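Local coordinates for lipase-esterase related protein (Clostridium acetobutylicum, PDB 3E0X) that probably acts as a hydrolase of the alpha/beta hydrolase fold, although its specific function is unknown, at residues A[93-101]-A[112-121]; A[191-202]-A[218-229]. All blocks are in the same frame, centred on the assembly; numbering follows the deposited sequence.

Contact 1: residues A[93-101]-A[112-121]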
loop_
_atom_site.group_PDB
_atom_site.type_symbol
_atom_site.label_atom_id
_atom_site.label_comp_id
_atom_site.label_asym_id
_atom_site.label_seq_id
_atom_site.Cartn_x
_atom_site.Cartn_y
_atom_site.Cartn_z
HETATM N N MSE A 93 -3.882 -2.409 1.812
HETATM C CA MSE A 93 -4.016 -3.472 0.809
HETATM C C MSE A 93 -2.808 -3.489 -0.158
HETATM O O MSE A 93 -2.370 -4.580 -0.608
HETATM C CB MSE A 93 -5.310 -3.309 -0.002
HETATM C CG MSE A 93 -5.543 -4.445 -1.006
HETATM SE SE MSE A 93 -7.239 -4.192 -1.920
HETATM C CE MSE A 93 -6.777 -2.545 -2.848
ATOM N N GLY A 94 -2.270 -2.308 -0.462
ATOM C CA GLY A 94 -1.090 -2.170 -1.322
ATOM C C GLY A 94 0.112 -2.906 -0.770
ATOM O O GLY A 94 0.979 -3.310 -1.545
ATOM N N GLY A 95 0.190 -3.063 0.560
ATOM C CA GLY A 95 1.270 -3.844 1.188
ATOM C C GLY A 95 1.202 -5.288 0.710
ATOM O O GLY A 95 2.209 -5.866 0.291
ATOM N N ALA A 96 0.009 -5.888 0.776
ATOM C CA ALA A 96 -0.162 -7.248 0.278
ATOM C C ALA A 96 0.141 -7.288 -1.217
ATOM O O ALA A 96 0.770 -8.219 -1.701
ATOM C CB ALA A 96 -1.570 -7.753 0.569
ATOM N N ILE A 97 -0.300 -6.273 -1.960
ATOM C CA ILE A 97 -0.100 -6.261 -3.419
ATOM C C ILE A 97 1.399 -6.270 -3.749
ATOM O O ILE A 97 1.841 -7.048 -4.626
ATOM C CB ILE A 97 -0.822 -5.060 -4.080
ATOM C CG1 ILE A 97 -2.335 -5.238 -3.949
ATOM C CG2 ILE A 97 -0.400 -4.928 -5.539
ATOM C CD1 ILE A 97 -3.102 -3.946 -4.225
ATOM N N VAL A 98 2.182 -5.425 -3.067
ATOM C CA VAL A 98 3.602 -5.337 -3.433
ATOM C C VAL A 98 4.365 -6.597 -3.019
ATOM O O VAL A 98 5.330 -6.985 -3.697
ATOM C CB VAL A 98 4.309 -4.031 -2.991
ATOM C CG1 VAL A 98 3.599 -2.842 -3.639
ATOM C CG2 VAL A 98 4.315 -3.891 -1.444
ATOM N N LEU A 99 3.936 -7.250 -1.929
ATOM C CA LEU A 99 4.502 -8.558 -1.602
ATOM C C LEU A 99 4.173 -9.566 -2.719
ATOM O O LEU A 99 5.032 -10.375 -3.132
ATOM C CB LEU A 99 3.959 -9.019 -0.252
ATOM C CG LEU A 99 4.426 -8.171 0.945
ATOM C CD1 LEU A 99 3.589 -8.513 2.188
ATOM C CD2 LEU A 99 5.932 -8.365 1.206
ATOM N N GLY A 100 2.940 -9.525 -3.225
ATOM C CA GLY A 100 2.568 -10.418 -4.325
ATOM C C GLY A 100 3.373 -10.136 -5.596
ATOM O O GLY A 100 3.758 -11.050 -6.333
ATOM N N VAL A 101 3.637 -8.858 -5.864
ATOM C CA VAL A 101 4.457 -8.481 -7.032
ATOM C C VAL A 101 5.899 -8.967 -6.872
ATOM O O VAL A 101 6.512 -9.451 -7.843
ATOM C CB VAL A 101 4.399 -6.969 -7.327
ATOM C CG1 VAL A 101 5.306 -6.631 -8.512
ATOM C CG2 VAL A 101 2.959 -6.604 -7.660
ATOM N N VAL A 112 11.086 -4.066 -1.726
ATOM C CA VAL A 112 9.690 -3.761 -1.447
ATOM C C VAL A 112 9.518 -3.255 -0.023
ATOM O O VAL A 112 10.177 -3.735 0.893
ATOM C CB VAL A 112 8.805 -5.023 -1.686
ATOM C CG1 VAL A 112 7.438 -4.899 -1.032
ATOM C CG2 VAL A 112 8.734 -5.344 -3.178
ATOM N N VAL A 113 8.617 -2.276 0.148
ATOM C CA VAL A 113 8.223 -1.810 1.466
ATOM C C VAL A 113 6.719 -2.011 1.639
ATOM O O VAL A 113 5.916 -1.589 0.789
ATOM C CB VAL A 113 8.509 -0.311 1.606
ATOM C CG1 VAL A 113 8.021 0.210 2.950
ATOM C CG2 VAL A 113 10.011 -0.032 1.444
ATOM N N SER A 114 6.357 -2.641 2.752
ATOM C CA SER A 114 4.954 -2.785 3.130
ATOM C C SER A 114 4.686 -1.837 4.283
ATOM O O SER A 114 5.204 -2.046 5.395
ATOM C CB SER A 114 4.633 -4.232 3.539
ATOM O OG SER A 114 3.304 -4.342 4.061
ATOM N N LEU A 115 3.896 -0.803 4.008
ATOM C CA LEU A 115 3.619 0.254 4.966
ATOM C C LEU A 115 2.200 0.041 5.499
ATOM O O LEU A 115 1.232 0.096 4.725
ATOM C CB LEU A 115 3.709 1.588 4.219
ATOM C CG LEU A 115 3.335 2.893 4.901
ATOM C CD1 LEU A 115 4.137 3.044 6.168
ATOM C CD2 LEU A 115 3.579 4.037 3.908
ATOM N N SER A 116 2.081 -0.226 6.802
ATOM C CA SER A 116 0.768 -0.472 7.403
ATOM C C SER A 116 -0.013 -1.500 6.567
ATOM O O SER A 116 -1.157 -1.259 6.151
ATOM C CB SER A 116 -0.019 0.834 7.555
ATOM O OG SER A 116 0.776 1.858 8.123
ATOM N N GLY A 117 0.647 -2.637 6.325
ATOM C CA GLY A 117 0.116 -3.709 5.504
ATOM C C GLY A 117 0.154 -5.070 6.159
ATOM O O GLY A 117 0.006 -5.239 7.384
ATOM N N GLY A 118 0.332 -6.065 5.314
ATOM C CA GLY A 118 0.289 -7.443 5.762
ATOM C C GLY A 118 0.224 -8.378 4.566
ATOM O O GLY A 118 -0.022 -7.941 3.433
ATOM N N ALA A 119 0.448 -9.659 4.838
ATOM C CA ALA A 119 0.286 -10.702 3.845
ATOM C C ALA A 119 -1.007 -11.494 4.055
ATOM O O ALA A 119 -1.363 -12.326 3.243
ATOM C CB ALA A 119 1.476 -11.655 3.898
ATOM N N ARG A 120 -1.663 -11.256 5.177
ATOM C CA ARG A 120 -2.899 -11.942 5.580
ATOM C C ARG A 120 -3.483 -11.058 6.665
ATOM O O ARG A 120 -2.750 -10.480 7.471
ATOM C CB ARG A 120 -2.575 -13.361 6.104
ATOM C CG ARG A 120 -3.751 -14.200 6.636
ATOM C CD ARG A 120 -3.238 -15.493 7.288
ATOM N NE ARG A 120 -2.500 -15.252 8.524
ATOM C CZ ARG A 120 -1.502 -16.010 8.976
ATOM N NH1 ARG A 120 -1.119 -17.091 8.317
ATOM N NH2 ARG A 120 -0.886 -15.685 10.106
ATOM N N PHE A 121 -4.803 -10.934 6.663
ATOM C CA PHE A 121 -5.485 -10.033 7.585
ATOM C C PHE A 121 -6.548 -10.814 8.344
ATOM O O PHE A 121 -7.727 -10.453 8.331
ATOM C CB PHE A 121 -6.086 -8.847 6.817
ATOM C CG PHE A 121 -5.065 -8.083 6.007
ATOM C CD1 PHE A 121 -4.273 -7.090 6.590
ATOM C CD2 PHE A 121 -4.872 -8.391 4.668
ATOM C CE1 PHE A 121 -3.310 -6.406 5.832
ATOM C CE2 PHE A 121 -3.908 -7.700 3.901
ATOM C CZ PHE A 121 -3.135 -6.697 4.483
#
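The carbonyl oxygen of G118 faces carbon atoms of the helix 93-102: A96 CA comes to 3.2 Å from G118 O, with A96 CB close beside it. From one turn further along the helix, L99 reaches the same G118 O with its CD1 branch, at 3.9 Å, and that methyl also packs on A119 CB. The backbone N of A96 lies near this oxygen too, but at too poor an angle for a hydrogen bond. Further along the loop, the F121 ring meets A96 with an edge, F121 CE2 lying 4.1 Å from A96 CB.

Towards the strand 109-115, G95 offers only its backbone. Its CA comes within 4.3 Å of S114 CA, and the S114 hydroxyl, swung opposite the strand nitrogen (chi1 173°), puts OG 3.6 Å from G95 CA. At the far end of the interface, V98 sets CG2 against V112 CG1, a tight 3.3 Å contact. With chi1 at -60°, that methyl is wedged between the V98 nitrogen and carbonyl carbon, and it also touches V113 O.

Together these residues seat the helix on the strand that follows it in the beta-alpha-beta unit 86-91, 93-102, 109-115. The two short axes approach to 7.0 Å and run nearly antiparallel, at 159°. S92, just before the 93-101 segment in the chain, lies in a GxSxG sequence consistent with a nucleophile elbow, while M93 and I97 pack on helix 63-76. No hydrogen bond crosses the interface and all of its touching residues are buried; the amides of I97 to V101 are bonded to carbonyls one turn earlier in the helix. The helix is thus held here by close van der Waals fit, in which carbons also pack on the G118 and V113 carbonyl oxygens and the S114 hydroxyl.

Contact 2: residues A[191-202]-A[218-229]; sequences VKAIVAKDELLT and ELKIFETGKHFL. With OXE (ortho-xylene), chain C.
H227 and E199 meet on the loops that follow the last two strands of an alpha/beta hydrolase sheet, positions consistent with the histidine and acid of this fold. H227 ND1 donates to E199 OE1 over 2.8 Å at 162°; the bond uses the syn lone pair of OE1 and lies in the imidazole plane, although carboxylate and ring planes are turned 76° apart. L201 CD2 sits over one ring face, a CH-pi contact 3.8 Å from the H227 centroid, and also touches the ortho-xylene.

The carboxylate is positioned in turn by its own loop. A bend at chi2 (-89°) brings E199 OE2 to the backbone N of T202 (3.0 Å) and, at a longer distance, to that of L201. A water links A196 N at the strand end, E199 OE1 (2.6 Å) and K226 O. D198 ties the two loops together, its OD1 accepting from K226 N at 2.9 Å.

Further out, parallel strands 191-196 and 217-222, from which both loops depart, are paired by alternating backbone bonds. I194 CG2 packs in plane against the edge of the F222 ring, while K220 CE lies over one of its faces. The last backbone bond of the pairing runs from K197 N to F222 O, at 2.8 Å.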
loop_
_atom_site.group_PDB
_atom_site.type_symbol
_atom_site.label_atom_id
_atom_site.label_comp_id
_atom_site.label_asym_id
_atom_site.label_seq_id
_atom_site.Cartn_x
_atom_site.Cartn_y
_atom_site.Cartn_z
ATOM N N VAL A 191 12.840 -6.877 1.874
ATOM C CA VAL A 191 11.499 -6.384 2.197
ATOM C C VAL A 191 11.564 -5.666 3.524
ATOM O O VAL A 191 12.177 -6.178 4.465
ATOM C CB VAL A 191 10.509 -7.572 2.348
ATOM C CG1 VAL A 191 9.145 -7.094 2.862
ATOM C CG2 VAL A 191 10.311 -8.276 1.012
ATOM N N LYS A 192 10.970 -4.474 3.594
ATOM C CA LYS A 192 10.872 -3.781 4.888
ATOM C C LYS A 192 9.414 -3.540 5.220
ATOM O O LYS A 192 8.663 -3.102 4.353
ATOM C CB LYS A 192 11.603 -2.424 4.899
ATOM C CG LYS A 192 11.498 -1.670 6.209
ATOM C CD LYS A 192 12.520 -0.563 6.290
ATOM C CE LYS A 192 12.478 0.058 7.669
ATOM N NZ LYS A 192 13.523 1.119 7.820
ATOM N N ALA A 193 9.018 -3.836 6.456
ATOM C CA ALA A 193 7.665 -3.541 6.908
ATOM C C ALA A 193 7.755 -2.343 7.856
ATOM O O ALA A 193 8.679 -2.283 8.687
ATOM C CB ALA A 193 7.075 -4.741 7.613
ATOM N N ILE A 194 6.808 -1.401 7.747
ATOM C CA ILE A 194 6.763 -0.193 8.595
ATOM C C ILE A 194 5.327 -0.089 9.088
ATOM O O ILE A 194 4.406 -0.155 8.279
ATOM C CB ILE A 194 7.100 1.087 7.787
ATOM C CG1 ILE A 194 8.520 1.013 7.235
ATOM C CG2 ILE A 194 6.961 2.326 8.682
ATOM C CD1 ILE A 194 8.788 2.097 6.187
ATOM N N VAL A 195 5.132 0.087 10.396
ATOM C CA VAL A 195 3.767 0.057 10.955
ATOM C C VAL A 195 3.774 0.750 12.311
ATOM O O VAL A 195 4.823 0.850 12.941
ATOM C CB VAL A 195 3.285 -1.415 11.133
ATOM C CG1 VAL A 195 4.069 -2.145 12.206
ATOM C CG2 VAL A 195 1.788 -1.510 11.400
ATOM N N ALA A 196 2.597 1.228 12.740
ATOM C CA ALA A 196 2.430 1.786 14.084
ATOM C C ALA A 196 1.920 0.703 15.040
ATOM O O ALA A 196 0.984 -0.064 14.707
ATOM C CB ALA A 196 1.449 2.938 14.024
ATOM N N LYS A 197 2.515 0.667 16.235
ATOM C CA LYS A 197 2.171 -0.323 17.243
ATOM C C LYS A 197 0.703 -0.259 17.643
ATOM O O LYS A 197 0.095 -1.300 17.957
ATOM C CB LYS A 197 3.071 -0.130 18.471
ATOM C CG LYS A 197 2.830 -1.119 19.621
ATOM C CD LYS A 197 3.776 -0.770 20.758
ATOM C CE LYS A 197 3.434 -1.573 22.019
ATOM N NZ LYS A 197 4.163 -1.032 23.202
ATOM N N ASP A 198 0.128 0.943 17.617
ATOM C CA ASP A 198 -1.253 1.125 18.037
ATOM C C ASP A 198 -2.291 0.812 16.955
ATOM O O ASP A 198 -3.485 1.052 17.154
ATOM C CB ASP A 198 -1.447 2.530 18.642
ATOM C CG ASP A 198 -1.083 3.660 17.693
ATOM O OD1 ASP A 198 -0.594 3.397 16.589
ATOM O OD2 ASP A 198 -1.321 4.849 18.039
ATOM N N GLU A 199 -1.878 0.237 15.823
ATOM C CA GLU A 199 -2.861 -0.214 14.822
ATOM C C GLU A 199 -3.956 -1.099 15.377
ATOM O O GLU A 199 -3.669 -2.053 16.127
ATOM C CB GLU A 199 -2.174 -1.026 13.730
ATOM C CG GLU A 199 -1.544 -0.168 12.672
ATOM C CD GLU A 199 -2.487 0.167 11.539
ATOM O OE1 GLU A 199 -2.004 0.783 10.566
ATOM O OE2 GLU A 199 -3.704 -0.161 11.620
ATOM N N LEU A 200 -5.185 -0.806 14.942
ATOM C CA LEU A 200 -6.336 -1.682 15.111
ATOM C C LEU A 200 -6.648 -2.472 13.851
ATOM O O LEU A 200 -7.296 -3.505 13.915
ATOM C CB LEU A 200 -7.588 -0.845 15.460
ATOM C CG LEU A 200 -7.552 -0.129 16.797
ATOM C CD1 LEU A 200 -8.814 0.699 16.906
ATOM C CD2 LEU A 200 -7.490 -1.084 17.977
ATOM N N LEU A 201 -6.227 -1.961 12.700
ATOM C CA LEU A 201 -6.620 -2.534 11.422
ATOM C C LEU A 201 -5.533 -3.428 10.873
ATOM O O LEU A 201 -5.696 -4.649 10.894
ATOM C CB LEU A 201 -6.993 -1.418 10.439
ATOM C CG LEU A 201 -7.631 -1.836 9.114
ATOM C CD1 LEU A 201 -9.039 -2.421 9.341
ATOM C CD2 LEU A 201 -7.694 -0.628 8.179
ATOM N N THR A 202 -4.413 -2.852 10.416
ATOM C CA THR A 202 -3.273 -3.676 9.977
ATOM C C THR A 202 -2.334 -3.820 11.190
ATOM O O THR A 202 -1.398 -3.048 11.387
ATOM C CB THR A 202 -2.602 -3.075 8.747
ATOM O OG1 THR A 202 -2.167 -1.745 9.028
ATOM C CG2 THR A 202 -3.616 -3.027 7.585
ATOM N N GLU A 218 13.445 -6.279 7.090
ATOM C CA GLU A 218 13.602 -5.279 8.133
ATOM C C GLU A 218 12.227 -4.920 8.644
ATOM O O GLU A 218 11.245 -5.050 7.926
ATOM C CB GLU A 218 14.262 -4.004 7.593
ATOM C CG GLU A 218 15.596 -4.218 6.875
ATOM C CD GLU A 218 16.734 -4.578 7.793
ATOM O OE1 GLU A 218 16.600 -4.493 9.038
ATOM O OE2 GLU A 218 17.794 -4.957 7.243
ATOM N N LEU A 219 12.172 -4.426 9.880
ATOM C CA LEU A 219 10.901 -4.046 10.480
ATOM C C LEU A 219 11.106 -2.767 11.271
ATOM O O LEU A 219 12.067 -2.669 12.057
ATOM C CB LEU A 219 10.385 -5.178 11.366
ATOM C CG LEU A 219 9.214 -4.818 12.271
ATOM C CD1 LEU A 219 7.954 -4.558 11.449
ATOM C CD2 LEU A 219 9.008 -5.948 13.265
ATOM N N LYS A 220 10.235 -1.773 11.053
ATOM C CA LYS A 220 10.222 -0.575 11.901
ATOM C C LYS A 220 8.842 -0.419 12.517
ATOM O O LYS A 220 7.831 -0.373 11.793
ATOM C CB LYS A 220 10.567 0.682 11.118
ATOM C CG LYS A 220 10.241 1.972 11.877
ATOM C CD LYS A 220 11.154 2.171 13.095
ATOM C CE LYS A 220 10.794 3.457 13.795
ATOM N NZ LYS A 220 11.733 3.788 14.911
ATOM N N ILE A 221 8.793 -0.359 13.855
ATOM C CA ILE A 221 7.525 -0.153 14.561
ATOM C C ILE A 221 7.554 1.236 15.194
ATOM O O ILE A 221 8.360 1.498 16.082
ATOM C CB ILE A 221 7.281 -1.229 15.646
ATOM C CG1 ILE A 221 7.315 -2.639 15.043
ATOM C CG2 ILE A 221 5.961 -0.974 16.341
ATOM C CD1 ILE A 221 7.395 -3.751 16.105
ATOM N N PHE A 222 6.699 2.127 14.714
ATOM C CA PHE A 222 6.494 3.418 15.378
ATOM C C PHE A 222 5.553 3.234 16.570
ATOM O O PHE A 222 4.644 2.399 16.507
ATOM C CB PHE A 222 5.886 4.428 14.406
ATOM C CG PHE A 222 6.855 4.944 13.386
ATOM C CD1 PHE A 222 7.579 6.117 13.621
ATOM C CD2 PHE A 222 7.033 4.276 12.177
ATOM C CE1 PHE A 222 8.488 6.598 12.669
ATOM C CE2 PHE A 222 7.941 4.756 11.219
ATOM C CZ PHE A 222 8.649 5.908 11.468
ATOM N N GLU A 223 5.760 3.995 17.652
ATOM C CA GLU A 223 4.915 3.831 18.826
ATOM C C GLU A 223 3.467 4.187 18.501
ATOM O O GLU A 223 2.547 3.471 18.891
ATOM C CB GLU A 223 5.425 4.670 19.996
ATOM C CG GLU A 223 4.856 4.287 21.357
ATOM C CD GLU A 223 5.609 4.936 22.508
ATOM O OE1 GLU A 223 6.643 5.593 22.240
ATOM O OE2 GLU A 223 5.172 4.781 23.676
ATOM N N THR A 224 3.264 5.281 17.767
ATOM C CA THR A 224 1.919 5.786 17.507
ATOM C C THR A 224 1.713 6.195 16.046
ATOM O O THR A 224 2.659 6.195 15.248
ATOM C CB THR A 224 1.621 7.014 18.404
ATOM O OG1 THR A 224 2.517 8.079 18.052
ATOM C CG2 THR A 224 1.768 6.670 19.894
ATOM N N GLY A 225 0.470 6.533 15.706
ATOM C CA GLY A 225 0.121 6.992 14.367
ATOM C C GLY A 225 -1.066 6.233 13.766
ATOM O O GLY A 225 -1.719 6.717 12.843
ATOM N N LYS A 226 -1.335 5.030 14.280
ATOM C CA LYS A 226 -2.421 4.195 13.766
ATOM C C LYS A 226 -2.360 4.093 12.229
ATOM O O LYS A 226 -1.254 4.132 11.667
ATOM C CB LYS A 226 -3.776 4.683 14.318
ATOM C CG LYS A 226 -3.907 4.381 15.811
ATOM C CD LYS A 226 -5.188 4.953 16.427
ATOM C CE LYS A 226 -5.210 4.724 17.951
ATOM N NZ LYS A 226 -6.135 5.690 18.664
ATOM N N HIS A 227 -3.495 3.960 11.547
ATOM C CA HIS A 227 -3.453 3.605 10.123
ATOM C C HIS A 227 -3.105 4.805 9.228
ATOM O O HIS A 227 -2.815 4.640 8.028
ATOM C CB HIS A 227 -4.768 2.935 9.703
ATOM C CG HIS A 227 -4.651 2.090 8.483
ATOM N ND1 HIS A 227 -3.760 1.047 8.388
ATOM C CD2 HIS A 227 -5.355 2.101 7.327
ATOM C CE1 HIS A 227 -3.891 0.480 7.198
ATOM N NE2 HIS A 227 -4.854 1.098 6.539
ATOM N N PHE A 228 -3.139 6.007 9.809
ATOM C CA PHE A 228 -2.730 7.213 9.076
ATOM C C PHE A 228 -1.300 7.630 9.412
ATOM O O PHE A 228 -0.926 8.774 9.203
ATOM C CB PHE A 228 -3.734 8.360 9.292
ATOM C CG PHE A 228 -4.670 8.585 8.122
ATOM C CD1 PHE A 228 -4.981 7.564 7.215
ATOM C CD2 PHE A 228 -5.295 9.825 7.977
ATOM C CE1 PHE A 228 -5.882 7.795 6.169
ATOM C CE2 PHE A 228 -6.176 10.072 6.936
ATOM C CZ PHE A 228 -6.484 9.064 6.026
ATOM N N LEU A 229 -0.493 6.682 9.880
ATOM C CA LEU A 229 0.938 6.918 10.087
ATOM C C LEU A 229 1.565 7.629 8.888
ATOM O O LEU A 229 2.351 8.552 9.064
ATOM C CB LEU A 229 1.652 5.582 10.318
ATOM C CG LEU A 229 3.169 5.610 10.499
ATOM C CD1 LEU A 229 3.582 6.358 11.780
ATOM C CD2 LEU A 229 3.729 4.170 10.505
HETATM C C1 OXE C . -7.663 1.764 4.859
HETATM C C2 OXE C . -7.198 2.820 3.932
HETATM C C3 OXE C . -7.665 4.125 4.070
HETATM C C4 OXE C . -8.561 4.410 5.106
HETATM C C5 OXE C . -9.015 3.418 5.983
HETATM C C6 OXE C . -8.561 2.092 5.877
HETATM C "C1'" OXE C . -7.121 0.365 4.704
HETATM C "C2'" OXE C . -6.238 2.468 2.837
HETATM O O HOH W 1 0.399 1.841 10.816
HETATM O O HOH W 2 -1.943 7.371 17.211
#

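Contacts 1 and 2, their centres 12 Å apart, share one sheet, since strand 109-115 of contact 1 is the neighbour of strand 191-196 of contact 2. Probable hydrogen bonds join them, from S114 N to K192 O and from S116 N to I194 O, each 2.8 Å. S116 also packs on the histidine and glutamate of contact 2: S116 O lies 3.4 Å from H227 CE1, and S116 CB 3.6 Å from E199 OE1. Residues 93-101 of contact 1 follow directly on S92, which H227 touches and which, with L201 and H227, lines the ortho-xylene pocket. The F121 side chain stays about 8 Å from the ligand, measured between nearest atoms.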